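Local coordinates for protein putative isomerase YbhH (Escherichia coli, PDB 6OTV) that is a putative isomerase of the PrpF family, with a diaminopimelate-epimerase-like fold, whose own reaction is not established, at residues A[32-35]-A[36-40]; A[199-203]-A[204-208]; A[147-150]-A[151-154]. All coordinates share one frame; numbering follows the deposited sequence.

Contact 1 (A[32-35]-A[36-40])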
ATOM      1  N   ASP A  32      -0.118  28.838  -7.505  1.00 41.79           N
ATOM      2  CA  ASP A  32      -1.335  29.303  -6.848  1.00 40.76           C
ATOM      3  C   ASP A  32      -1.992  30.436  -7.625  1.00 34.83           C
ATOM      4  O   ASP A  32      -3.223  30.510  -7.700  1.00 32.94           O
ATOM      5  CB  ASP A  32      -1.023  29.743  -5.418  1.00 45.73           C
ATOM      6  CG  ASP A  32      -0.795  28.569  -4.487  1.00 50.66           C
ATOM      7  OD1 ASP A  32      -0.934  27.412  -4.941  1.00 53.68           O
ATOM      8  OD2 ASP A  32      -0.478  28.803  -3.302  1.00 54.84           O
ATOM      9  N   LYS A  33      -1.191  31.335  -8.206  1.00 32.59           N
ATOM     10  CA  LYS A  33      -1.761  32.393  -9.034  1.00 40.38           C
ATOM     11  C   LYS A  33      -2.532  31.813 -10.215  1.00 37.77           C
ATOM     12  O   LYS A  33      -3.604  32.312 -10.575  1.00 37.69           O
ATOM     13  CB  LYS A  33      -0.662  33.336  -9.525  1.00 48.48           C
ATOM     14  CG  LYS A  33      -0.215  34.369  -8.503  1.00 59.20           C
ATOM     15  CD  LYS A  33       0.698  35.406  -9.144  1.00 69.88           C
ATOM     16  CE  LYS A  33       1.016  36.545  -8.185  1.00 78.83           C
ATOM     17  NZ  LYS A  33       1.745  36.074  -6.975  1.00 83.85           N
ATOM     18  N   ILE A  34      -2.005  30.750 -10.823  1.00 33.14           N
ATOM     19  CA  ILE A  34      -2.699  30.117 -11.937  1.00 32.69           C
ATOM     20  C   ILE A  34      -4.011  29.503 -11.469  1.00 36.09           C
ATOM     21  O   ILE A  34      -5.044  29.633 -12.136  1.00 32.02           O
ATOM     22  CB  ILE A  34      -1.781  29.078 -12.604  1.00 36.74           C
ATOM     23  CG1 ILE A  34      -0.614  29.789 -13.294  1.00 36.25           C
ATOM     24  CG2 ILE A  34      -2.558  28.211 -13.586  1.00 31.74           C
ATOM     25  CD1 ILE A  34       0.439  28.860 -13.828  1.00 30.93           C
ATOM     26  N   LEU A  35      -3.998  28.841 -10.307  1.00 27.74           N
ATOM     27  CA  LEU A  35      -5.217  28.225  -9.796  1.00 31.22           C
ATOM     28  C   LEU A  35      -6.291  29.271  -9.522  1.00 32.12           C
ATOM     29  O   LEU A  35      -7.474  29.044  -9.803  1.00 31.58           O
ATOM     30  CB  LEU A  35      -4.912  27.422  -8.531  1.00 33.60           C
ATOM     31  CG  LEU A  35      -3.907  26.277  -8.678  1.00 35.02           C
ATOM     32  CD1 LEU A  35      -3.846  25.445  -7.403  1.00 28.92           C
ATOM     33  CD2 LEU A  35      -4.258  25.407  -9.874  1.00 30.01           C
ATOM     34  N   MET A  36      -5.898  30.423  -8.972  1.00 31.13           N
ATOM     35  CA  MET A  36      -6.859  31.499  -8.752  1.00 35.40           C
ATOM     36  C   MET A  36      -7.428  32.000 -10.072  1.00 34.03           C
ATOM     37  O   MET A  36      -8.635  32.249 -10.182  1.00 31.68           O
ATOM     38  CB  MET A  36      -6.205  32.649  -7.984  1.00 31.04           C
ATOM     39  CG  MET A  36      -5.682  32.277  -6.605  1.00 38.91           C
ATOM     40  SD  MET A  36      -4.770  33.644  -5.852  1.00 51.57           S
ATOM     41  CE  MET A  36      -3.897  32.803  -4.535  1.00 60.03           C
ATOM     42  N   ALA A  37      -6.571  32.147 -11.088  1.00 30.71           N
ATOM     43  CA  ALA A  37      -7.033  32.632 -12.384  1.00 30.44           C
ATOM     44  C   ALA A  37      -7.947  31.628 -13.073  1.00 31.73           C
ATOM     45  O   ALA A  37      -8.831  32.024 -13.840  1.00 35.03           O
ATOM     46  CB  ALA A  37      -5.839  32.961 -13.280  1.00 28.22           C
ATOM     47  N   ILE A  38      -7.749  30.331 -12.825  1.00 26.24           N
ATOM     48  CA  ILE A  38      -8.630  29.333 -13.422  1.00 29.65           C
ATOM     49  C   ILE A  38     -10.030  29.442 -12.835  1.00 28.75           C
ATOM     50  O   ILE A  38     -11.030  29.400 -13.563  1.00 32.88           O
ATOM     51  CB  ILE A  38      -8.048  27.918 -13.243  1.00 29.77           C
ATOM     52  CG1 ILE A  38      -6.754  27.761 -14.044  1.00 29.03           C
ATOM     53  CG2 ILE A  38      -9.054  26.866 -13.683  1.00 24.68           C
ATOM     54  CD1 ILE A  38      -6.114  26.394 -13.892  1.00 25.81           C
ATOM     55  N   MET A  39     -10.126  29.606 -11.514  1.00 25.22           N
ATOM     56  CA  MET A  39     -11.413  29.617 -10.831  1.00 24.97           C
ATOM     57  C   MET A  39     -12.092  30.976 -10.845  1.00 35.53           C
ATOM     58  O   MET A  39     -13.314  31.040 -10.673  1.00 39.50           O
ATOM     59  CB  MET A  39     -11.239  29.176  -9.381  1.00 29.63           C
ATOM     60  CG  MET A  39     -10.763  27.765  -9.257  1.00 44.46           C
ATOM     61  SD  MET A  39     -11.893  26.682 -10.134  1.00 52.60           S
ATOM     62  CE  MET A  39     -10.709  25.565 -10.769  1.00 24.07           C
ATOM     63  N   GLY A  40     -11.341  32.055 -11.032  1.00 31.56           N
ATOM     64  CA  GLY A  40     -11.912  33.375 -10.869  1.00 32.53           C
ATOM     65  C   GLY A  40     -11.957  33.813  -9.424  1.00 32.69           C
ATOM     66  O   GLY A  40     -12.899  34.506  -9.017  1.00 34.31           O
TER

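Contact 2 (A[199-203]-A[204-208])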
ATOM      1  N   VAL A 199     -12.724  14.771  18.059  1.00 46.25           N
ATOM      2  CA  VAL A 199     -13.185  14.565  19.426  1.00 41.98           C
ATOM      3  C   VAL A 199     -14.705  14.478  19.377  1.00 47.11           C
ATOM      4  O   VAL A 199     -15.379  15.428  18.961  1.00 42.62           O
ATOM      5  CB  VAL A 199     -12.701  15.677  20.375  1.00 44.32           C
ATOM      6  CG1 VAL A 199     -12.834  17.047  19.725  1.00 45.08           C
ATOM      7  CG2 VAL A 199     -13.459  15.622  21.690  1.00 44.37           C
ATOM      8  N   ILE A 200     -15.235  13.329  19.775  1.00 47.10           N
ATOM      9  CA  ILE A 200     -16.655  13.036  19.644  1.00 36.93           C
ATOM     10  C   ILE A 200     -17.349  13.418  20.944  1.00 45.20           C
ATOM     11  O   ILE A 200     -17.031  12.879  22.009  1.00 51.96           O
ATOM     12  CB  ILE A 200     -16.876  11.557  19.301  1.00 37.23           C
ATOM     13  CG1 ILE A 200     -16.247  11.253  17.940  1.00 34.86           C
ATOM     14  CG2 ILE A 200     -18.356  11.210  19.319  1.00 33.59           C
ATOM     15  CD1 ILE A 200     -16.157   9.794  17.622  1.00 36.63           C
ATOM     16  N   ILE A 201     -18.290  14.354  20.858  1.00 37.21           N
ATOM     17  CA  ILE A 201     -18.951  14.937  22.019  1.00 45.12           C
ATOM     18  C   ILE A 201     -20.449  14.718  21.870  1.00 39.51           C
ATOM     19  O   ILE A 201     -21.018  15.091  20.842  1.00 35.46           O
ATOM     20  CB  ILE A 201     -18.649  16.439  22.168  1.00 47.13           C
ATOM     21  CG1 ILE A 201     -17.145  16.696  22.074  1.00 41.51           C
ATOM     22  CG2 ILE A 201     -19.226  16.971  23.477  1.00 43.68           C
ATOM     23  CD1 ILE A 201     -16.785  18.154  21.901  1.00 43.28           C
ATOM     24  N   PRO A 202     -21.126  14.128  22.855  1.00 41.41           N
ATOM     25  CA  PRO A 202     -22.593  14.051  22.802  1.00 42.40           C
ATOM     26  C   PRO A 202     -23.215  15.438  22.878  1.00 41.86           C
ATOM     27  O   PRO A 202     -22.897  16.232  23.767  1.00 43.10           O
ATOM     28  CB  PRO A 202     -22.951  13.202  24.029  1.00 39.73           C
ATOM     29  CG  PRO A 202     -21.695  12.460  24.368  1.00 37.33           C
ATOM     30  CD  PRO A 202     -20.573  13.380  23.996  1.00 36.51           C
ATOM     31  N   ALA A 203     -24.115  15.723  21.934  1.00 36.41           N
ATOM     32  CA  ALA A 203     -24.728  17.046  21.864  1.00 41.71           C
ATOM     33  C   ALA A 203     -25.510  17.369  23.132  1.00 43.07           C
ATOM     34  O   ALA A 203     -25.507  18.517  23.597  1.00 44.08           O
ATOM     35  CB  ALA A 203     -25.633  17.138  20.637  1.00 33.09           C
ATOM     36  N   GLU A 204     -26.181  16.370  23.713  1.00 37.90           N
ATOM     37  CA  GLU A 204     -27.026  16.621  24.875  1.00 38.71           C
ATOM     38  C   GLU A 204     -26.217  17.063  26.088  1.00 46.02           C
ATOM     39  O   GLU A 204     -26.734  17.798  26.937  1.00 49.35           O
ATOM     40  CB  GLU A 204     -27.850  15.377  25.208  1.00 35.63           C
ATOM     41  CG  GLU A 204     -28.922  15.061  24.179  1.00 38.00           C
ATOM     42  CD  GLU A 204     -29.735  13.832  24.537  1.00 40.64           C
ATOM     43  OE1 GLU A 204     -29.631  13.359  25.688  1.00 44.39           O
ATOM     44  OE2 GLU A 204     -30.477  13.335  23.666  1.00 42.95           O
ATOM     45  N   TYR A 205     -24.958  16.639  26.191  1.00 45.31           N
ATOM     46  CA  TYR A 205     -24.141  17.068  27.320  1.00 47.40           C
ATOM     47  C   TYR A 205     -23.743  18.534  27.235  1.00 46.34           C
ATOM     48  O   TYR A 205     -23.281  19.092  28.234  1.00 45.53           O
ATOM     49  CB  TYR A 205     -22.897  16.189  27.436  1.00 51.93           C
ATOM     50  CG  TYR A 205     -23.109  14.980  28.319  1.00 52.71           C
ATOM     51  CD1 TYR A 205     -23.504  13.759  27.784  1.00 47.92           C
ATOM     52  CD2 TYR A 205     -22.924  15.066  29.694  1.00 54.52           C
ATOM     53  CE1 TYR A 205     -23.700  12.655  28.595  1.00 51.60           C
ATOM     54  CE2 TYR A 205     -23.118  13.971  30.512  1.00 55.01           C
ATOM     55  CZ  TYR A 205     -23.505  12.767  29.959  1.00 58.70           C
ATOM     56  OH  TYR A 205     -23.697  11.679  30.780  1.00 64.43           O
ATOM     57  N   LEU A 206     -23.920  19.173  26.078  1.00 54.79           N
ATOM     58  CA  LEU A 206     -23.707  20.607  25.939  1.00 52.93           C
ATOM     59  C   LEU A 206     -25.021  21.371  25.838  1.00 50.15           C
ATOM     60  O   LEU A 206     -25.035  22.516  25.376  1.00 55.69           O
ATOM     61  CB  LEU A 206     -22.825  20.899  24.725  1.00 53.72           C
ATOM     62  CG  LEU A 206     -21.422  20.287  24.747  1.00 56.12           C
ATOM     63  CD1 LEU A 206     -20.595  20.820  23.591  1.00 62.30           C
ATOM     64  CD2 LEU A 206     -20.724  20.552  26.078  1.00 49.60           C
ATOM     65  N   GLY A 207     -26.127  20.758  26.256  1.00 51.75           N
ATOM     66  CA  GLY A 207     -27.410  21.432  26.235  1.00 40.10           C
ATOM     67  C   GLY A 207     -28.032  21.575  24.867  1.00 48.68           C
ATOM     68  O   GLY A 207     -28.879  22.450  24.671  1.00 44.01           O
ATOM     69  N   LYS A 208     -27.639  20.736  23.912  1.00 46.92           N
ATOM     70  CA  LYS A 208     -28.147  20.796  22.551  1.00 40.90           C
ATOM     71  C   LYS A 208     -28.789  19.470  22.176  1.00 40.46           C
ATOM     72  O   LYS A 208     -28.378  18.406  22.649  1.00 35.36           O
ATOM     73  CB  LYS A 208     -27.026  21.134  21.556  1.00 38.16           C
ATOM     74  CG  LYS A 208     -26.521  22.560  21.670  1.00 49.59           C
ATOM     75  CD  LYS A 208     -27.647  23.541  21.400  1.00 47.88           C
ATOM     76  CE  LYS A 208     -27.191  24.967  21.589  1.00 51.74           C
ATOM     77  NZ  LYS A 208     -28.264  25.947  21.261  1.00 54.77           N
TER

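Contact 3 (A[147-150]-A[151-154]). With EDO (1,2-ethanediol), chain P; EDO (1,2-ethanediol), chain E.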
ATOM      1  N   ALA A 147     -26.464   4.643  -9.489  1.00 34.08           N
ATOM      2  CA  ALA A 147     -26.142   5.048  -8.129  1.00 36.47           C
ATOM      3  C   ALA A 147     -26.642   6.462  -7.859  1.00 41.62           C
ATOM      4  O   ALA A 147     -26.721   7.303  -8.759  1.00 40.08           O
ATOM      5  CB  ALA A 147     -24.636   4.970  -7.884  1.00 32.90           C
ATOM      6  N   ARG A 148     -26.973   6.719  -6.597  1.00 36.46           N
ATOM      7  CA  ARG A 148     -27.555   7.988  -6.189  1.00 38.58           C
ATOM      8  C   ARG A 148     -26.907   8.445  -4.891  1.00 39.15           C
ATOM      9  O   ARG A 148     -26.679   7.638  -3.988  1.00 44.45           O
ATOM     10  CB  ARG A 148     -29.072   7.857  -6.007  1.00 39.74           C
ATOM     11  CG  ARG A 148     -29.784   9.158  -5.696  1.00 49.63           C
ATOM     12  CD  ARG A 148     -31.254   8.914  -5.369  1.00 54.92           C
ATOM     13  NE  ARG A 148     -31.893   8.017  -6.331  1.00 62.48           N
ATOM     14  CZ  ARG A 148     -32.453   8.412  -7.471  1.00 64.47           C
ATOM     15  NH1 ARG A 148     -32.454   9.697  -7.807  1.00 57.44           N
ATOM     16  NH2 ARG A 148     -33.011   7.520  -8.280  1.00 63.57           N
ATOM     17  N   ILE A 149     -26.609   9.742  -4.806  1.00 38.19           N
ATOM     18  CA  ILE A 149     -26.048  10.343  -3.603  1.00 32.82           C
ATOM     19  C   ILE A 149     -26.804  11.629  -3.301  1.00 34.52           C
ATOM     20  O   ILE A 149     -27.317  12.297  -4.205  1.00 35.93           O
ATOM     21  CB  ILE A 149     -24.535  10.626  -3.742  1.00 37.05           C
ATOM     22  CG1 ILE A 149     -24.263  11.525  -4.956  1.00 35.64           C
ATOM     23  CG2 ILE A 149     -23.746   9.324  -3.835  1.00 32.63           C
ATOM     24  CD1 ILE A 149     -22.815  11.953  -5.087  1.00 34.05           C
ATOM     25  N   ASP A 150     -26.874  11.974  -2.014  1.00 35.86           N
ATOM     26  CA  ASP A 150     -27.521  13.216  -1.608  1.00 36.69           C
ATOM     27  C   ASP A 150     -26.776  14.418  -2.173  1.00 37.82           C
ATOM     28  O   ASP A 150     -25.545  14.422  -2.258  1.00 43.96           O
ATOM     29  CB  ASP A 150     -27.577  13.324  -0.084  1.00 34.35           C
ATOM     30  CG  ASP A 150     -28.566  12.363   0.534  1.00 42.83           C
ATOM     31  OD1 ASP A 150     -29.385  11.780  -0.210  1.00 44.92           O
ATOM     32  OD2 ASP A 150     -28.518  12.187   1.768  1.00 46.78           O
ATOM     33  N   GLY A 151     -27.533  15.446  -2.553  1.00 31.30           N
ATOM     34  CA  GLY A 151     -26.970  16.688  -3.029  1.00 32.36           C
ATOM     35  C   GLY A 151     -26.747  16.769  -4.523  1.00 37.48           C
ATOM     36  O   GLY A 151     -26.413  17.850  -5.025  1.00 42.86           O
ATOM     37  N   VAL A 152     -26.911  15.663  -5.251  1.00 35.17           N
ATOM     38  CA  VAL A 152     -26.702  15.629  -6.689  1.00 37.22           C
ATOM     39  C   VAL A 152     -27.934  15.008  -7.337  1.00 36.59           C
ATOM     40  O   VAL A 152     -28.314  13.886  -6.989  1.00 35.91           O
ATOM     41  CB  VAL A 152     -25.443  14.837  -7.086  1.00 27.87           C
ATOM     42  CG1 VAL A 152     -25.170  15.013  -8.561  1.00 29.95           C
ATOM     43  CG2 VAL A 152     -24.247  15.283  -6.262  1.00 31.08           C
ATOM     44  N   PRO A 153     -28.584  15.681  -8.281  1.00 35.61           N
ATOM     45  CA  PRO A 153     -29.773  15.100  -8.915  1.00 41.45           C
ATOM     46  C   PRO A 153     -29.415  13.928  -9.820  1.00 37.59           C
ATOM     47  O   PRO A 153     -28.271  13.755 -10.249  1.00 37.14           O
ATOM     48  CB  PRO A 153     -30.356  16.265  -9.726  1.00 30.31           C
ATOM     49  CG  PRO A 153     -29.690  17.502  -9.186  1.00 34.26           C
ATOM     50  CD  PRO A 153     -28.337  17.061  -8.728  1.00 35.49           C
ATOM     51  N   GLY A 154     -30.428  13.109 -10.101  1.00 34.37           N
ATOM     52  CA  GLY A 154     -30.272  12.002 -11.022  1.00 32.02           C
ATOM     53  C   GLY A 154     -29.405  10.876 -10.475  1.00 38.31           C
ATOM     54  O   GLY A 154     -29.121  10.774  -9.277  1.00 30.99           O
TER
HETATM   55  C1  EDO P 414     -30.859  12.537  -4.815  1.00 74.63           C
HETATM   56  O1  EDO P 414     -29.506  13.002  -4.868  1.00 69.22           O
HETATM   57  C2  EDO P 414     -31.524  12.706  -6.178  1.00 75.83           C
HETATM   58  O2  EDO P 414     -30.896  11.857  -7.147  1.00 70.46           O
HETATM   59  C1  EDO E 403     -25.472  10.709  -9.459  0.60 14.08           C
HETATM   60  O1  EDO E 403     -24.757  10.966  -8.247  0.60 13.07           O
HETATM   61  C2  EDO E 403     -25.632  12.024 -10.208  0.60 19.87           C
HETATM   62  O2  EDO E 403     -26.545  11.907 -11.303  0.60 13.96           O
HETATM   63  O   HOH W   1     -27.376  11.421  -7.192  1.00 26.76           O

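Contact 1 (A[32-35]-A[36-40])
I34 and I38 meet one turn apart, the CG2 methyl of I34 coming within 4.0 Å of CD1 of I38 as the side chains cross obliquely. With CG1 of I34 beside the backbone N (chi1 -68°), CG2 falls anti to that N and runs along the helix toward I38. M36 reaches back the other way: its CG, beside the backbone N, lies 3.2 Å from O of D32, and the extended chain beyond carries CE to 4.3 Å from CB of D32.

This is the C-terminal end of helix 28-39, which follows strand 14-20 and precedes strand 59-65, two strands that pair in parallel. L35 and M39 face those strands, packing on L19, A17 and V60, whereas M36 and D32 turn to V87.

The backbone bonds are the regular i to i+4 set. M36 N donates to D32 O at 3.0 Å, A37 N to K33 O, I38 N to I34 O at 2.9 Å, and M39 N to L35 O at 3.2 Å. L35 O also takes a second, weak bond from I38 N. G40 N closes on M36 O at 2.8 Å, but G40 has left helical geometry with a phi of 82°, suited to glycine.

Contact 2 (A[199-203]-A[204-208])
A203 O takes two backbone N-H groups, from L206 N at 3.0 Å and K208 N at 3.1 Å. The donors come from opposite faces of the carbonyl plane, L206 N standing 56° out of it and K208 N 41°, so the oxygen is gripped from both sides and the chain curls round it. Y205 N adds a longer bond to P202 O at 3.2 Å, again from well above the carbonyl plane. The i to i+3 bonds from Y205 and L206 mark the 3-10 turn into which the strand runs at its end. A Schellman motif closes it: K208 N to A203 O is the outer bond, G207 N to E204 O the inner, and G207 has positive phi.

Beyond these bonds, P202 packs against the ring of Y205. CB of P202 lies at the ring edge, near its plane, 3.8 Å from CD1. Nearby, CG2 of I201 meets CD1 of L206 at 4.1 Å; with CG of L206 beside its backbone N (chi1 -61°), the isobutyl group lies back over the end of the strand.

The turn leads out of strand 197-202, which is flanked by strands 187-193 and 250-255. L206 packs on L253 and on L223 and I227 of helix 221-237, Y205 lies on V187 and P188, and K208 NZ forms a salt bridge with D220 just before that helix.

Contact 3 (A[147-150]-A[151-154])
I149 and V152 lie side by side and point the same way, CD1 of I149 touching CG2 of V152 at 3.8 Å. CG1 of I149 sits between the backbone N and the carbonyl carbon (chi1 57°), and from there CD1 reaches the valine. I149 also touches R337 and T338 of strand 332-344.

The two residues are the ends of a type II beta turn, I149-D150-G151-V152, in the loop joining strands 129-135 and 158-163. G151 takes a positive phi of 91°, which calls for glycine at this third position. OD2 of D150 is held by the backbone N of A316.

Polar bridging falls to water and to two 1,2-ethanediol molecules, probably from the crystallisation liquor. The water accepts from I149 N at 3.0 Å and lies 2.6 Å from V152 O and 2.8 Å from G154 O, tying the loop's two arms together. R148 runs extended through CD, then turns at chi3 (-47°), bringing NH1 to O2 of one diol (chain P) at 2.7 Å, at the guanidinium edge; the same diol's O1 lies 2.6 Å from V152 O. The second diol (chain E) meets the water through O1 and donates from O2 to P153 O at 2.7 Å.

All three contacts are local, but they differ in depth. Contacts 1 and 2 are partly buried, each with side chains packed on neighbouring strands, contact 2 on helix 221-237 as well, and their centres lie 40 Å apart on opposite sides of the chain's centre. Contact 3 is a surface turn, about 17 Å from contact 1 and 20 Å from contact 2 at the nearest atoms. No element is common to any two of them. Regular i to i+4 bonding rules in contact 1; contact 2 depends on 3-10 bonds and a Schellman motif, with one doubly bonded carbonyl; in contact 3 one apolar pair touches directly and the polar links run through water and diol. Positive-phi glycines occur in all three.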